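Local atomic coordinates of protease VP4 (Blotched snakehead virus, PDB entry 2GEF), a protein that cleaves peptide bonds as a birnavirus serine protease with a serine/lysine catalytic dyad, probably releasing itself and its neighbours from the viral structural polyprotein. Residues F113-A116 against D117-D121. Residues are numbered along the deposited sequence; the frame is centred on the assembly and turned at random.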
ATOM      1  N   PHE A 113      -2.712  -1.097 -15.126  1.00 11.85           N
ATOM      2  CA  PHE A 113      -3.444  -1.634 -16.253  1.00 13.95           C
ATOM      3  C   PHE A 113      -3.253  -3.097 -16.097  1.00 13.55           C
ATOM      4  O   PHE A 113      -2.141  -3.521 -16.247  1.00 15.15           O
ATOM      5  CB  PHE A 113      -2.848  -1.112 -17.610  1.00 13.77           C
ATOM      6  CG  PHE A 113      -2.674   0.411 -17.618  1.00 18.22           C
ATOM      7  CD1 PHE A 113      -3.801   1.259 -17.760  1.00 19.19           C
ATOM      8  CD2 PHE A 113      -1.393   0.981 -17.353  1.00 20.21           C
ATOM      9  CE1 PHE A 113      -3.675   2.637 -17.670  1.00 20.40           C
ATOM     10  CE2 PHE A 113      -1.216   2.313 -17.302  1.00 20.41           C
ATOM     11  CZ  PHE A 113      -2.388   3.193 -17.465  1.00 19.71           C
ATOM     12  N   TRP A 114      -4.324  -3.828 -15.756  1.00 13.24           N
ATOM     13  CA  TRP A 114      -4.369  -5.307 -15.747  1.00 14.08           C
ATOM     14  C   TRP A 114      -4.421  -5.896 -17.162  1.00 13.86           C
ATOM     15  O   TRP A 114      -4.995  -5.294 -18.133  1.00 17.03           O
ATOM     16  CB  TRP A 114      -5.542  -5.917 -14.924  1.00 13.03           C
ATOM     17  CG  TRP A 114      -5.237  -5.854 -13.418  1.00 15.79           C
ATOM     18  CD1 TRP A 114      -4.725  -6.830 -12.606  1.00 15.84           C
ATOM     19  CD2 TRP A 114      -5.407  -4.708 -12.598  1.00 16.12           C
ATOM     20  NE1 TRP A 114      -4.534  -6.350 -11.337  1.00 17.02           N
ATOM     21  CE2 TRP A 114      -5.012  -5.064 -11.296  1.00 13.53           C
ATOM     22  CE3 TRP A 114      -5.958  -3.415 -12.825  1.00 16.68           C
ATOM     23  CZ2 TRP A 114      -5.043  -4.147 -10.228  1.00 16.46           C
ATOM     24  CZ3 TRP A 114      -6.000  -2.501 -11.758  1.00 16.59           C
ATOM     25  CH2 TRP A 114      -5.535  -2.904 -10.447  1.00 11.63           C
ATOM     26  N   ARG A 115      -3.728  -7.031 -17.268  1.00 12.45           N
ATOM     27  CA  ARG A 115      -3.873  -7.956 -18.345  1.00 11.05           C
ATOM     28  C   ARG A 115      -4.921  -9.033 -17.931  1.00 11.97           C
ATOM     29  O   ARG A 115      -5.134  -9.318 -16.730  1.00  9.96           O
ATOM     30  CB  ARG A 115      -2.524  -8.595 -18.533  1.00 11.81           C
ATOM     31  CG  ARG A 115      -1.344  -7.630 -18.716  1.00 11.92           C
ATOM     32  CD  ARG A 115      -0.255  -8.390 -19.494  1.00 18.99           C
ATOM     33  NE  ARG A 115       0.686  -7.450 -20.015  1.00 19.83           N
ATOM     34  CZ  ARG A 115       1.886  -7.688 -20.500  1.00 20.97           C
ATOM     35  NH1 ARG A 115       2.378  -8.917 -20.654  1.00 22.23           N
ATOM     36  NH2 ARG A 115       2.591  -6.625 -20.845  1.00 24.58           N
ATOM     37  N   ALA A 116      -5.557  -9.644 -18.932  1.00 12.93           N
ATOM     38  CA  ALA A 116      -6.287 -10.977 -18.827  1.00 14.27           C
ATOM     39  C   ALA A 116      -5.749 -12.097 -17.866  1.00 13.77           C
ATOM     40  O   ALA A 116      -6.551 -12.791 -17.274  1.00 15.99           O
ATOM     41  CB  ALA A 116      -6.511 -11.589 -20.276  1.00 12.99           C
ATOM     42  N   ASP A 117      -4.422 -12.245 -17.676  1.00 14.16           N
ATOM     43  CA  ASP A 117      -3.880 -13.223 -16.730  1.00 13.50           C
ATOM     44  C   ASP A 117      -3.560 -12.831 -15.285  1.00 12.97           C
ATOM     45  O   ASP A 117      -2.883 -13.589 -14.569  1.00 14.05           O
ATOM     46  CB  ASP A 117      -2.655 -13.863 -17.312  1.00 13.81           C
ATOM     47  CG  ASP A 117      -1.457 -12.969 -17.313  1.00 19.97           C
ATOM     48  OD1 ASP A 117      -1.598 -11.717 -17.289  1.00 16.41           O
ATOM     49  OD2 ASP A 117      -0.314 -13.541 -17.340  1.00 26.20           O
ATOM     50  N   GLY A 118      -4.026 -11.677 -14.793  1.00 13.31           N
ATOM     51  CA  GLY A 118      -3.859 -11.457 -13.357  1.00 11.40           C
ATOM     52  C   GLY A 118      -2.651 -10.614 -13.076  1.00 11.12           C
ATOM     53  O   GLY A 118      -2.519 -10.071 -11.958  1.00  8.66           O
ATOM     54  N   SER A 119      -1.775 -10.502 -14.100  1.00 10.78           N
ATOM     55  CA  SER A 119      -0.636  -9.610 -14.111  1.00 11.50           C
ATOM     56  C   SER A 119      -1.075  -8.206 -14.485  1.00 11.51           C
ATOM     57  O   SER A 119      -2.173  -8.037 -14.977  1.00 12.02           O
ATOM     58  CB  SER A 119       0.403 -10.075 -15.132  1.00 11.53           C
ATOM     59  OG  SER A 119      -0.076  -9.883 -16.393  1.00 12.59           O
ATOM     60  N   ALA A 120      -0.179  -7.226 -14.356  1.00 12.29           N
ATOM     61  CA  ALA A 120      -0.482  -5.798 -14.669  1.00 10.69           C
ATOM     62  C   ALA A 120       0.736  -4.983 -15.058  1.00 11.35           C
ATOM     63  O   ALA A 120       1.854  -5.213 -14.587  1.00  6.83           O
ATOM     64  CB  ALA A 120      -1.118  -5.138 -13.422  1.00 11.56           C
ATOM     65  N   ASP A 121       0.493  -4.013 -15.945  1.00 11.25           N
ATOM     66  CA  ASP A 121       1.498  -3.089 -16.321  1.00 12.13           C
ATOM     67  C   ASP A 121       1.224  -1.932 -15.370  1.00 11.94           C
ATOM     68  O   ASP A 121       0.114  -1.481 -15.254  1.00 12.87           O
ATOM     69  CB  ASP A 121       1.259  -2.692 -17.800  1.00 10.43           C
ATOM     70  CG  ASP A 121       1.664  -3.742 -18.718  1.00 14.99           C
ATOM     71  OD1 ASP A 121       2.846  -4.164 -18.748  1.00 16.33           O
ATOM     72  OD2 ASP A 121       0.775  -4.243 -19.413  1.00 22.87           O
TER
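Arg115 reaches back across the hairpin to Asp121, its chain extended from CG to NE, and the salt bridge they form is twisted rather than coplanar, guanidinium and carboxylate planes lying 57° apart. Arg115 NE bonds to Asp121 OD2 at 3.3 Å on the syn side; OD2 lies near the guanidinium plane, but NE is out of the carboxylate plane, and the NH2 bonds to both carboxylate oxygens are weak. The arginine chain passes over Ser119 on its way, Arg115 CD lying 3.4 Å from Ser119 OG. Ser119 OG donates to Asp117 OD1 at 2.5 Å, also on the syn side, and a weak bond from Ser119 N reaches the same oxygen. With Asp117 CG between its backbone N and carbonyl carbon (chi1 74°), the carboxylate is folded back over the turn, bringing OD1 to the serine.

Trp114 and Ala120 share the other face. CB of Ala120 sits 4.1 Å from the centroid of the Trp114 five-membered ring and only 10° off its normal, evidence for a CH-pi contact, while Gly118 O lies at the ring's edge. Trp114 NE1 bonds to Val150 O and the indole makes a cation-pi contact with Lys152; His26 of strand 22-27 touches Arg115 and Ser119.

Reciprocal backbone bonds join Phe113 and Asp121. Arg115 N donates to Ser119 O, and Gly118 N to Arg115 O at 3.2 Å. At Gly118's positive phi a CB would jam against the preceding carbonyl oxygen. This is a 3:5 beta hairpin, type I turn plus G1 bulge at Gly118, linking outer strand 111-114 to middle strand 120-126 of a three-stranded antiparallel sheet.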